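Local coordinates for protein carboxypeptidase 1 (PDB 5GIV) that probably releases amino acids one after another from the C-terminus of peptides with broad specificity, as a zinc-dependent metallocarboxypeptidase of the M32 family, at residues A[422-425]-A[426-430]; A[288-291]-A[292-296]; A[36-39]-A[40-44]; A[259-262]-A[263-267]; A[453-456]-A[457-461]. One frame throughout, in Å; residues are numbered along the deposited sequence.

Contact 1. Residues A[422-425]-A[426-430]; sequences YTIG and NVLSA
Asn426, Val427, Leu428 and Ser429 each donate a backbone N-H to the carbonyl four residues earlier, a regular alpha-helical run whose straightest bond goes from Leu428 N to Ile424 O (2.9 Å, N-H...O angle 170°). On one side of this run the branched side chains of Ile424 and Leu428 lie alongside each other and point the same way. CG2 of Ile424 meets CD1 of Leu428 at 4.0 Å, while CG of Leu428 sits 3.5 Å from Ile424 O, on the same carbonyl that its own N-H uses. Val427 repeats the pattern a step round the helix, with its CG2 3.3 Å from Thr423 O. The polar side is built differently. Ser429 turns OG back into the position between its backbone N and carbonyl carbon (chi1 68°), where it donates to Asn426 O at 2.7 Å. Asn426 folds its amide over the preceding turn, ND2 lying 3.6 Å from Tyr422 O; its hydrogen bond goes to Asn358 OD1, which also pairs with Thr423 OG1. Tyr422 carries its hydroxyl to His409 and packs its ring against the zinc ligand Glu296. The chemistry implies a buried helix with two kinds of grip: apolar branches towards one flank, and side-chain hydrogen bonds that satisfy polar groups in the interior and tie the helix to helix 357-372 beside the metal site.

Contact 2. Residues A[288-291]-A[292-296]; sequences GGVS and AGVHE. With ZN (zinc ion), chain G.
Val290 lays CG1 across the side chain of Val294, 3.6 Å from CG2, and the two valines meet obliquely where the loop runs into the helix. Between them in sequence stands Ser291, the N-cap of helix 292-306. Its OG occupies the position between backbone N and carbonyl carbon (chi1 67°), which brings it round to accept from Val294 N at 3.2 Å with a nearly straight N-H...O angle of 163°. The same OG lies close against CG2 of Val294, so the valine packs against both Val290 and the capping hydroxyl. Ser291 also supplies its carbonyl, which accepts from His295 N at 3.0 Å and starts the helical bonding. Gly289 passes beside the imidazole, its CA 4.0 Å from CD2 of His295; that ring bonds through NE2 to Glu274 and through ND1 to the zinc ligand His270, making it a second-shell residue of the site. At the far end Glu296 bends at chi2 (75°) and binds zinc through OE2 at 2.2 Å. Its other oxygen, OE1, accepts from a zinc-bound water at 2.6 Å, which, with the metal bond, should limit rotation of the carboxylate. The capped turn thus begins the helix that carries the third protein ligand: Val290 and Val294 face helix 472-480, Val294 also reaches Leu428 of helix 420-439, and His266 and His270 approach from helix 257-275.

Contact 3. Residues A[36-39]-A[40-44]; sequences TFLP and AGAAE
Apolar contact centres on Leu38 and Ala42. The leucine extends CG away from its own N-H (chi1 -173°) and swings both methyls over the turn that follows: CD1 rests on Ala42 CB at 3.5 Å, and CD2 reaches onward to Ala43 CA at 4.0 Å. Pro39 adds a looser touch, its CD 4.3 Å from the same Ala42 CB, so one small methyl is met by the leucine and by the proline ring. The polar part is a single backbone bond across the segments, from Ala42 N to Pro39 O (3.0 Å, N-H...O angle 155°). The donor stands well above the carbonyl plane, 48° out of it, as is compatible with the tight curve of the chain. Ala40 and Gly41, at the two middle positions, have the backbone angles of a type I beta turn, and this turn delivers the chain to Ala42, at the N-cap position of the next helix. Aromatic contact belongs to the other end of the link, where Phe37 stacks on Phe37 of the second subunit. The link joins helix 8-36 to helix 43-62 far from the zinc site and at the dimer interface. There Gly41 makes backbone hydrogen bonds to the second subunit, and Leu38, Pro39 and Ala42 pack on Asp245, Arg226 and His244 of that subunit.

Contact 4. Residues A[259-262]-A[263-267]; sequences DALY and STLHE. With ZN (zinc ion), chain G.
Ser263 holds OG beside its backbone N (chi1 -70°), which turns the hydroxyl back along the helix to donate to Asp259 O at 3.1 Å, and a similar torsion in Leu265 (chi1 -56°) brings its CD1 alongside the ring of Tyr262. Asp259 O therefore accepts two bonds from one residue: Ser263 N approaches nearly along the carbonyl direction at 3.0 Å, while the hydroxyl comes from above the carbonyl plane. Leu265 is wedged between two neighbours of the previous turn, its CD1 3.8 Å from Tyr262 CE1 and its CG 4.0 Å from Leu261 CD1. Tyr262 sends its own hydroxyl outward, to Gly307 O and Trp313 NE1. One turn on, His266 donates its backbone N to Tyr262 O and extends its ring away from the turn, where NE2 binds zinc at 2.2 Å and ND1 bonds to Glu303. Glu267 OE2 accepts from a water at 2.8 Å, and that water lies 2.4 Å from the zinc. The two residues open the HExxH motif that His270 completes. Chemically, the helix is largely buried and presents a metal-binding turn, with Glu303 probably orienting the histidine through its bond to ND1 and Glu267, the predicted proton donor/acceptor, directed at a metal-bound water.

Contact 5. Residues A[453-456]-A[457-461]; sequences SRLH and GWLRE
His456 O accepts from Arg460 N in one of the two shortest bonds here, 2.7 Å long with an N-H...O angle of 162°; Gly457 N reaches Ser453 O at the same length but from above the carbonyl plane. Trp458 and Leu459 continue the series of backbone bonds to Arg454 and Leu455. The apolar pairing lies on the buried flank. Leu455 carries CG away from its backbone N (chi1 170°) and Leu459 keeps CG beside its own (chi1 -66°), so the two side chains slant across one another and meet at their CD1 methyls, 3.8 Å apart. Leu459 CG also lies 3.3 Å from Leu455 O. The side chain of Trp458 touches the preceding turn with its CB, 3.4 Å from Arg454 O, before the indole leads away to Ala435, Ala436 and Ala439; CD2 of Leu459 lies in plane at the indole edge. Arg454, on the Trp458 side, is tied to Asp446 and Pro441 O. Ser453, Arg460 and Glu461 lie away from the leucines, and Arg460 NH2 makes a long salt bridge with Glu461 OE2 at 3.5 Å. The pattern is broadly that of an amphipathic helix. In this mostly helical metallopeptidase fold, helix 453-464 covers helices 292-306 and 420-439: Leu459 rests on the first, Trp458 on the second, and Leu455 touches both.

Overall arrangement
The five contacts illustrate how one local theme, side chains answering each other over a helical turn or cap, changes with its place in the fold. Contacts 2 and 4 share the zinc ion and its waters, drawing their ligands from successive helices, and contact 1 packs directly on contact 2 from a third helix. These three surround the metal; contacts 1 and 4 are buried and contact 2 partly so, and several of their polar side chains bond to other helices. Contact 5 lies further out, its centre about 17 Å from that of contact 2, with a buried leucine flank and a partly exposed, more polar remainder. Contact 3 stands apart, about 30 Å from contact 2 between centres, and trades metal chemistry for a turn at the dimer interface.

Contact 1. Residues A[422-425]-A[426-430]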
loop_
_atom_site.group_PDB
_atom_site.type_symbol
_atom_site.label_atom_id
_atom_site.label_comp_id
_atom_site.label_asym_id
_atom_site.label_seq_id
_atom_site.Cartn_x
_atom_site.Cartn_y
_atom_site.Cartn_z
ATOM N N TYR A 422 19.126 12.163 -17.123
ATOM C CA TYR A 422 18.023 13.045 -17.488
ATOM C C TYR A 422 18.258 13.668 -18.858
ATOM O O TYR A 422 17.335 13.769 -19.675
ATOM C CB TYR A 422 17.841 14.141 -16.437
ATOM C CG TYR A 422 17.515 13.628 -15.050
ATOM C CD1 TYR A 422 16.292 13.024 -14.781
ATOM C CD2 TYR A 422 18.412 13.786 -14.004
ATOM C CE1 TYR A 422 15.979 12.566 -13.523
ATOM C CE2 TYR A 422 18.112 13.328 -12.738
ATOM C CZ TYR A 422 16.891 12.718 -12.499
ATOM O OH TYR A 422 16.583 12.255 -11.235
ATOM N N THR A 423 19.493 14.093 -19.132
ATOM C CA THR A 423 19.781 14.715 -20.419
ATOM C C THR A 423 19.869 13.674 -21.522
ATOM O O THR A 423 19.418 13.911 -22.648
ATOM C CB THR A 423 21.070 15.528 -20.335
ATOM O OG1 THR A 423 20.830 16.709 -19.563
ATOM C CG2 THR A 423 21.564 15.919 -21.725
ATOM N N ILE A 424 20.431 12.515 -21.204
ATOM C CA ILE A 424 20.424 11.412 -22.151
ATOM C C ILE A 424 18.996 11.074 -22.551
ATOM O O ILE A 424 18.708 10.835 -23.725
ATOM C CB ILE A 424 21.178 10.210 -21.546
ATOM C CG1 ILE A 424 22.624 10.613 -21.250
ATOM C CG2 ILE A 424 21.117 9.003 -22.471
ATOM C CD1 ILE A 424 23.407 9.557 -20.512
ATOM N N GLY A 425 18.078 11.058 -21.584
ATOM C CA GLY A 425 16.683 10.807 -21.910
ATOM C C GLY A 425 16.106 11.865 -22.830
ATOM O O GLY A 425 15.351 11.556 -23.754
ATOM N N ASN A 426 16.453 13.129 -22.594
ATOM C CA ASN A 426 15.977 14.190 -23.472
ATOM C C ASN A 426 16.441 13.950 -24.907
ATOM O O ASN A 426 15.664 14.091 -25.864
ATOM C CB ASN A 426 16.466 15.551 -22.979
ATOM C CG ASN A 426 15.637 16.099 -21.840
ATOM O OD1 ASN A 426 14.443 15.808 -21.718
ATOM N ND2 ASN A 426 16.261 16.937 -21.015
ATOM N N VAL A 427 17.722 13.611 -25.075
ATOM C CA VAL A 427 18.256 13.372 -26.411
ATOM C C VAL A 427 17.531 12.202 -27.064
ATOM O O VAL A 427 16.993 12.315 -28.175
ATOM C CB VAL A 427 19.774 13.125 -26.338
ATOM C CG1 VAL A 427 20.327 12.786 -27.702
ATOM C CG2 VAL A 427 20.487 14.334 -25.750
ATOM N N LEU A 428 17.470 11.068 -26.361
ATOM C CA LEU A 428 16.913 9.857 -26.949
ATOM C C LEU A 428 15.424 9.984 -27.241
ATOM O O LEU A 428 14.918 9.309 -28.145
ATOM C CB LEU A 428 17.179 8.668 -26.029
ATOM C CG LEU A 428 18.616 8.154 -25.997
ATOM C CD1 LEU A 428 18.747 6.989 -25.034
ATOM C CD2 LEU A 428 19.061 7.734 -27.397
ATOM N N SER A 429 14.709 10.852 -26.520
ATOM C CA SER A 429 13.271 10.983 -26.740
ATOM C C SER A 429 12.965 11.356 -28.188
ATOM O O SER A 429 12.089 10.754 -28.821
ATOM C CB SER A 429 12.671 12.013 -25.775
ATOM O OG SER A 429 13.113 13.328 -26.057
ATOM N N ALA A 430 13.678 12.351 -28.729
ATOM C CA ALA A 430 13.466 12.753 -30.121
ATOM C C ALA A 430 14.003 11.719 -31.106
ATOM O O ALA A 430 13.439 11.549 -32.194
ATOM C CB ALA A 430 14.110 14.112 -30.387
#

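Contact 2. Residues A[288-291]-A[292-296]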
loop_
_atom_site.group_PDB
_atom_site.type_symbol
_atom_site.label_atom_id
_atom_site.label_comp_id
_atom_site.label_asym_id
_atom_site.label_seq_id
_atom_site.Cartn_x
_atom_site.Cartn_y
_atom_site.Cartn_z
ATOM N N GLY A 288 12.585 -5.529 -17.085
ATOM C CA GLY A 288 12.587 -4.152 -16.627
ATOM C C GLY A 288 13.286 -3.290 -17.657
ATOM O O GLY A 288 13.837 -3.790 -18.646
ATOM N N GLY A 289 13.239 -1.982 -17.416
ATOM C CA GLY A 289 13.914 -1.040 -18.294
ATOM C C GLY A 289 15.418 -1.244 -18.321
ATOM O O GLY A 289 16.023 -1.738 -17.367
ATOM N N VAL A 290 16.031 -0.819 -19.425
ATOM C CA VAL A 290 17.427 -1.155 -19.703
ATOM C C VAL A 290 18.423 -0.132 -19.145
ATOM O O VAL A 290 19.561 -0.498 -18.832
ATOM C CB VAL A 290 17.627 -1.342 -21.224
ATOM C CG1 VAL A 290 17.594 0.002 -21.946
ATOM C CG2 VAL A 290 18.925 -2.073 -21.514
ATOM N N SER A 291 18.031 1.136 -18.996
ATOM C CA SER A 291 18.971 2.160 -18.541
ATOM C C SER A 291 18.203 3.419 -18.144
ATOM O O SER A 291 17.029 3.590 -18.479
ATOM C CB SER A 291 19.993 2.509 -19.621
ATOM O OG SER A 291 19.353 3.150 -20.710
ATOM N N ALA A 292 18.893 4.309 -17.433
ATOM C CA ALA A 292 18.257 5.558 -17.033
ATOM C C ALA A 292 17.912 6.403 -18.247
ATOM O O ALA A 292 16.822 6.982 -18.320
ATOM C CB ALA A 292 19.164 6.340 -16.080
ATOM N N GLY A 293 18.833 6.492 -19.207
ATOM C CA GLY A 293 18.591 7.327 -20.374
ATOM C C GLY A 293 17.446 6.820 -21.227
ATOM O O GLY A 293 16.599 7.597 -21.674
ATOM N N VAL A 294 17.391 5.508 -21.455
ATOM C CA VAL A 294 16.281 4.966 -22.226
ATOM C C VAL A 294 14.975 5.182 -21.476
ATOM O O VAL A 294 13.957 5.557 -22.071
ATOM C CB VAL A 294 16.515 3.476 -22.552
ATOM C CG1 VAL A 294 15.281 2.883 -23.209
ATOM C CG2 VAL A 294 17.701 3.319 -23.461
ATOM N N HIS A 295 14.985 4.982 -20.155
ATOM C CA HIS A 295 13.761 5.182 -19.382
ATOM C C HIS A 295 13.269 6.620 -19.495
ATOM O O HIS A 295 12.116 6.870 -19.865
ATOM C CB HIS A 295 13.984 4.798 -17.919
ATOM C CG HIS A 295 12.934 3.879 -17.390
ATOM N ND1 HIS A 295 11.604 4.234 -17.323
ATOM C CD2 HIS A 295 13.003 2.593 -16.971
ATOM C CE1 HIS A 295 10.902 3.214 -16.865
ATOM N NE2 HIS A 295 11.728 2.206 -16.637
ATOM N N GLU A 296 14.147 7.585 -19.219
ATOM C CA GLU A 296 13.769 8.988 -19.319
ATOM C C GLU A 296 13.449 9.401 -20.751
ATOM O O GLU A 296 12.788 10.424 -20.957
ATOM C CB GLU A 296 14.884 9.871 -18.769
ATOM C CG GLU A 296 14.504 11.335 -18.653
ATOM C CD GLU A 296 13.584 11.612 -17.472
ATOM O OE1 GLU A 296 13.456 12.793 -17.093
ATOM O OE2 GLU A 296 12.989 10.654 -16.927
HETATM ZN ZN ZN G . 11.690 10.840 -15.191
HETATM O O HOH W 1 12.359 12.700 -14.683
HETATM O O HOH W 2 10.692 10.697 -13.001
HETATM O O HOH W 3 12.805 9.446 -13.525
#

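Contact 3. Residues A[36-39]-A[40-44]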
loop_
_atom_site.group_PDB
_atom_site.type_symbol
_atom_site.label_atom_id
_atom_site.label_comp_id
_atom_site.label_asym_id
_atom_site.label_seq_id
_atom_site.Cartn_x
_atom_site.Cartn_y
_atom_site.Cartn_z
ATOM N N THR A 36 3.012 7.514 0.092
ATOM C CA THR A 36 1.617 7.857 -0.151
ATOM C C THR A 36 0.786 7.890 1.121
ATOM O O THR A 36 0.086 8.869 1.374
ATOM C CB THR A 36 0.987 6.874 -1.145
ATOM O OG1 THR A 36 1.170 5.534 -0.669
ATOM C CG2 THR A 36 1.638 7.003 -2.512
ATOM N N PHE A 37 0.791 6.812 1.902
ATOM C CA PHE A 37 -0.190 6.666 2.966
ATOM C C PHE A 37 0.390 6.406 4.351
ATOM O O PHE A 37 -0.373 6.420 5.319
ATOM C CB PHE A 37 -1.179 5.549 2.602
ATOM C CG PHE A 37 -1.917 5.814 1.308
ATOM C CD1 PHE A 37 -2.823 6.861 1.216
ATOM C CD2 PHE A 37 -1.686 5.036 0.180
ATOM C CE1 PHE A 37 -3.495 7.122 0.026
ATOM C CE2 PHE A 37 -2.354 5.289 -1.004
ATOM C CZ PHE A 37 -3.261 6.328 -1.081
ATOM N N LEU A 38 1.688 6.197 4.484
ATOM C CA LEU A 38 2.268 5.908 5.780
ATOM C C LEU A 38 1.931 7.016 6.772
ATOM O O LEU A 38 2.202 8.191 6.493
ATOM C CB LEU A 38 3.776 5.771 5.651
ATOM C CG LEU A 38 4.489 5.312 6.915
ATOM C CD1 LEU A 38 4.085 3.865 7.224
ATOM C CD2 LEU A 38 6.009 5.469 6.783
ATOM N N PRO A 39 1.320 6.701 7.908
ATOM C CA PRO A 39 1.054 7.738 8.914
ATOM C C PRO A 39 2.345 8.281 9.520
ATOM O O PRO A 39 3.389 7.623 9.536
ATOM C CB PRO A 39 0.199 7.012 9.963
ATOM C CG PRO A 39 -0.393 5.836 9.204
ATOM C CD PRO A 39 0.656 5.427 8.224
ATOM N N ALA A 40 2.232 9.497 10.071
ATOM C CA ALA A 40 3.409 10.244 10.513
ATOM C C ALA A 40 4.195 9.502 11.588
ATOM O O ALA A 40 5.430 9.531 11.588
ATOM C CB ALA A 40 2.988 11.623 11.016
ATOM N N GLY A 41 3.506 8.824 12.509
ATOM C CA GLY A 41 4.233 8.162 13.569
ATOM C C GLY A 41 4.812 6.815 13.213
ATOM O O GLY A 41 5.378 6.138 14.077
ATOM N N ALA A 42 4.746 6.420 11.946
ATOM C CA ALA A 42 5.136 5.079 11.539
ATOM C C ALA A 42 6.446 5.065 10.769
ATOM O O ALA A 42 6.824 4.017 10.233
ATOM C CB ALA A 42 4.027 4.448 10.690
ATOM N N ALA A 43 7.175 6.183 10.755
ATOM C CA ALA A 43 8.354 6.291 9.905
ATOM C C ALA A 43 9.432 5.314 10.339
ATOM O O ALA A 43 10.003 4.590 9.508
ATOM C CB ALA A 43 8.892 7.720 9.940
ATOM N N GLU A 44 9.689 5.240 11.645
ATOM C CA GLU A 44 10.829 4.474 12.133
ATOM C C GLU A 44 10.626 2.990 11.888
ATOM O O GLU A 44 11.540 2.290 11.434
ATOM C CB GLU A 44 11.044 4.733 13.623
ATOM C CG GLU A 44 12.314 4.103 14.156
ATOM C CD GLU A 44 12.497 4.303 15.650
ATOM O OE1 GLU A 44 13.056 3.386 16.299
ATOM O OE2 GLU A 44 12.069 5.359 16.175
#

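Contact 4. Residues A[259-262]-A[263-267]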
loop_
_atom_site.group_PDB
_atom_site.type_symbol
_atom_site.label_atom_id
_atom_site.label_comp_id
_atom_site.label_asym_id
_atom_site.label_seq_id
_atom_site.Cartn_x
_atom_site.Cartn_y
_atom_site.Cartn_z
ATOM N N ASP A 259 1.375 21.832 -14.084
ATOM C CA ASP A 259 2.208 20.992 -13.226
ATOM C C ASP A 259 1.679 19.560 -13.153
ATOM O O ASP A 259 2.388 18.604 -13.484
ATOM C CB ASP A 259 2.298 21.593 -11.825
ATOM C CG ASP A 259 3.456 22.558 -11.675
ATOM O OD1 ASP A 259 3.596 23.479 -12.523
ATOM O OD2 ASP A 259 4.233 22.384 -10.704
ATOM N N ALA A 260 0.435 19.394 -12.693
ATOM C CA ALA A 260 -0.135 18.056 -12.572
ATOM C C ALA A 260 -0.196 17.359 -13.924
ATOM O O ALA A 260 0.181 16.188 -14.052
ATOM C CB ALA A 260 -1.528 18.132 -11.947
ATOM N N LEU A 261 -0.657 18.068 -14.953
ATOM C CA LEU A 261 -0.810 17.428 -16.255
ATOM C C LEU A 261 0.512 16.839 -16.738
ATOM O O LEU A 261 0.582 15.662 -17.118
ATOM C CB LEU A 261 -1.369 18.420 -17.275
ATOM C CG LEU A 261 -1.409 17.838 -18.686
ATOM C CD1 LEU A 261 -2.183 16.538 -18.650
ATOM C CD2 LEU A 261 -2.061 18.821 -19.662
ATOM N N TYR A 262 1.579 17.636 -16.724
ATOM C CA TYR A 262 2.812 17.168 -17.334
ATOM C C TYR A 262 3.635 16.267 -16.419
ATOM O O TYR A 262 4.400 15.437 -16.932
ATOM C CB TYR A 262 3.598 18.370 -17.868
ATOM C CG TYR A 262 2.911 18.875 -19.130
ATOM C CD1 TYR A 262 3.001 18.153 -20.318
ATOM C CD2 TYR A 262 2.114 20.021 -19.117
ATOM C CE1 TYR A 262 2.347 18.567 -21.462
ATOM C CE2 TYR A 262 1.454 20.443 -20.263
ATOM C CZ TYR A 262 1.581 19.711 -21.431
ATOM O OH TYR A 262 0.940 20.102 -22.576
ATOM N N SER A 263 3.477 16.376 -15.093
ATOM C CA SER A 263 3.998 15.334 -14.210
ATOM C C SER A 263 3.343 13.988 -14.508
ATOM O O SER A 263 4.016 12.949 -14.532
ATOM C CB SER A 263 3.770 15.696 -12.740
ATOM O OG SER A 263 4.582 16.774 -12.312
ATOM N N THR A 264 2.022 13.986 -14.707
ATOM C CA THR A 264 1.314 12.742 -14.979
ATOM C C THR A 264 1.732 12.150 -16.325
ATOM O O THR A 264 2.036 10.957 -16.415
ATOM C CB THR A 264 -0.198 12.979 -14.907
ATOM O OG1 THR A 264 -0.565 13.258 -13.552
ATOM C CG2 THR A 264 -0.974 11.766 -15.395
ATOM N N LEU A 265 1.803 12.980 -17.375
ATOM C CA LEU A 265 2.232 12.468 -18.674
ATOM C C LEU A 265 3.652 11.930 -18.597
ATOM O O LEU A 265 3.949 10.853 -19.121
ATOM C CB LEU A 265 2.131 13.565 -19.740
ATOM C CG LEU A 265 0.781 14.254 -19.954
ATOM C CD1 LEU A 265 0.788 15.109 -21.215
ATOM C CD2 LEU A 265 -0.329 13.229 -20.026
ATOM N N HIS A 266 4.521 12.626 -17.869
ATOM C CA HIS A 266 5.900 12.182 -17.718
ATOM C C HIS A 266 5.971 10.811 -17.051
ATOM O O HIS A 266 6.549 9.868 -17.607
ATOM C CB HIS A 266 6.680 13.225 -16.913
ATOM C CG HIS A 266 8.126 12.887 -16.716
ATOM N ND1 HIS A 266 9.131 13.477 -17.449
ATOM C CD2 HIS A 266 8.735 12.026 -15.867
ATOM C CE1 HIS A 266 10.298 12.995 -17.058
ATOM N NE2 HIS A 266 10.085 12.112 -16.100
ATOM N N GLU A 267 5.390 10.676 -15.848
ATOM C CA GLU A 267 5.460 9.394 -15.136
ATOM C C GLU A 267 4.716 8.281 -15.872
ATOM O O GLU A 267 5.145 7.120 -15.833
ATOM C CB GLU A 267 4.909 9.529 -13.709
ATOM C CG GLU A 267 5.663 10.497 -12.794
ATOM C CD GLU A 267 7.143 10.176 -12.673
ATOM O OE1 GLU A 267 7.523 8.987 -12.759
ATOM O OE2 GLU A 267 7.928 11.121 -12.472
HETATM ZN ZN ZN G . 11.690 10.840 -15.191
HETATM O O HOH W 2 10.692 10.697 -13.001
HETATM O O HOH W 1 12.359 12.700 -14.683
HETATM O O HOH W 3 12.805 9.446 -13.525
#

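Contact 5. Residues A[453-456]-A[457-461]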
loop_
_atom_site.group_PDB
_atom_site.type_symbol
_atom_site.label_atom_id
_atom_site.label_comp_id
_atom_site.label_asym_id
_atom_site.label_seq_id
_atom_site.Cartn_x
_atom_site.Cartn_y
_atom_site.Cartn_z
ATOM N N SER A 453 -2.088 4.518 -30.929
ATOM C CA SER A 453 -1.748 3.110 -31.036
ATOM C C SER A 453 -0.561 2.862 -31.959
ATOM O O SER A 453 0.222 1.933 -31.717
ATOM C CB SER A 453 -2.982 2.337 -31.487
ATOM O OG SER A 453 -3.506 2.901 -32.666
ATOM N N ARG A 454 -0.396 3.676 -33.004
ATOM C CA ARG A 454 0.736 3.480 -33.902
ATOM C C ARG A 454 2.044 3.897 -33.242
ATOM O O ARG A 454 3.066 3.213 -33.380
ATOM C CB ARG A 454 0.521 4.244 -35.206
ATOM C CG ARG A 454 -0.696 3.789 -35.979
ATOM C CD ARG A 454 -0.517 4.033 -37.469
ATOM N NE ARG A 454 -0.354 5.443 -37.799
ATOM C CZ ARG A 454 0.167 5.876 -38.942
ATOM N NH1 ARG A 454 0.600 5.000 -39.846
ATOM N NH2 ARG A 454 0.277 7.176 -39.176
ATOM N N LEU A 455 2.036 5.017 -32.524
ATOM C CA LEU A 455 3.241 5.423 -31.810
ATOM C C LEU A 455 3.549 4.452 -30.675
ATOM O O LEU A 455 4.670 3.943 -30.562
ATOM C CB LEU A 455 3.081 6.855 -31.294
ATOM C CG LEU A 455 4.155 7.352 -30.325
ATOM C CD1 LEU A 455 5.541 7.378 -30.977
ATOM C CD2 LEU A 455 3.784 8.733 -29.792
ATOM N N HIS A 456 2.550 4.154 -29.848
ATOM C CA HIS A 456 2.751 3.215 -28.748
ATOM C C HIS A 456 3.115 1.827 -29.263
ATOM O O HIS A 456 4.032 1.182 -28.734
ATOM C CB HIS A 456 1.496 3.184 -27.873
ATOM C CG HIS A 456 1.615 2.321 -26.660
ATOM N ND1 HIS A 456 0.999 1.096 -26.560
ATOM C CD2 HIS A 456 2.310 2.485 -25.510
ATOM C CE1 HIS A 456 1.286 0.551 -25.390
ATOM N NE2 HIS A 456 2.087 1.373 -24.737
ATOM N N GLY A 457 2.430 1.361 -30.313
ATOM C CA GLY A 457 2.758 0.060 -30.877
ATOM C C GLY A 457 4.197 -0.010 -31.348
ATOM O O GLY A 457 4.915 -0.969 -31.050
ATOM N N TRP A 458 4.655 1.030 -32.045
ATOM C CA TRP A 458 6.042 1.056 -32.490
ATOM C C TRP A 458 6.999 0.998 -31.300
ATOM O O TRP A 458 7.964 0.228 -31.302
ATOM C CB TRP A 458 6.295 2.316 -33.324
ATOM C CG TRP A 458 7.634 2.292 -34.007
ATOM C CD1 TRP A 458 7.903 1.833 -35.270
ATOM C CD2 TRP A 458 8.885 2.733 -33.467
ATOM N NE1 TRP A 458 9.241 1.960 -35.544
ATOM C CE2 TRP A 458 9.870 2.508 -34.458
ATOM C CE3 TRP A 458 9.270 3.305 -32.243
ATOM C CZ2 TRP A 458 11.210 2.835 -34.266
ATOM C CZ3 TRP A 458 10.604 3.630 -32.051
ATOM C CH2 TRP A 458 11.559 3.395 -33.057
ATOM N N LEU A 459 6.749 1.813 -30.277
ATOM C CA LEU A 459 7.628 1.847 -29.113
ATOM C C LEU A 459 7.597 0.528 -28.361
ATOM O O LEU A 459 8.636 0.054 -27.887
ATOM C CB LEU A 459 7.234 3.005 -28.193
ATOM C CG LEU A 459 7.438 4.401 -28.787
ATOM C CD1 LEU A 459 6.709 5.449 -27.969
ATOM C CD2 LEU A 459 8.921 4.739 -28.851
ATOM N N ARG A 460 6.420 -0.085 -28.243
ATOM C CA ARG A 460 6.349 -1.378 -27.575
ATOM C C ARG A 460 7.139 -2.434 -28.350
ATOM O O ARG A 460 7.911 -3.202 -27.766
ATOM C CB ARG A 460 4.889 -1.805 -27.396
ATOM C CG ARG A 460 4.729 -3.082 -26.593
ATOM C CD ARG A 460 3.341 -3.676 -26.737
ATOM N NE ARG A 460 2.987 -3.904 -28.138
ATOM C CZ ARG A 460 3.271 -5.021 -28.812
ATOM N NH1 ARG A 460 3.923 -6.022 -28.216
ATOM N NH2 ARG A 460 2.911 -5.133 -30.086
ATOM N N GLU A 461 6.972 -2.476 -29.672
ATOM C CA GLU A 461 7.644 -3.506 -30.462
ATOM C C GLU A 461 9.147 -3.274 -30.566
ATOM O O GLU A 461 9.912 -4.242 -30.623
ATOM C CB GLU A 461 7.019 -3.602 -31.850
ATOM C CG GLU A 461 5.648 -4.237 -31.832
ATOM C CD GLU A 461 4.965 -4.215 -33.183
ATOM O OE1 GLU A 461 5.337 -3.375 -34.046
ATOM O OE2 GLU A 461 4.076 -5.077 -33.390
#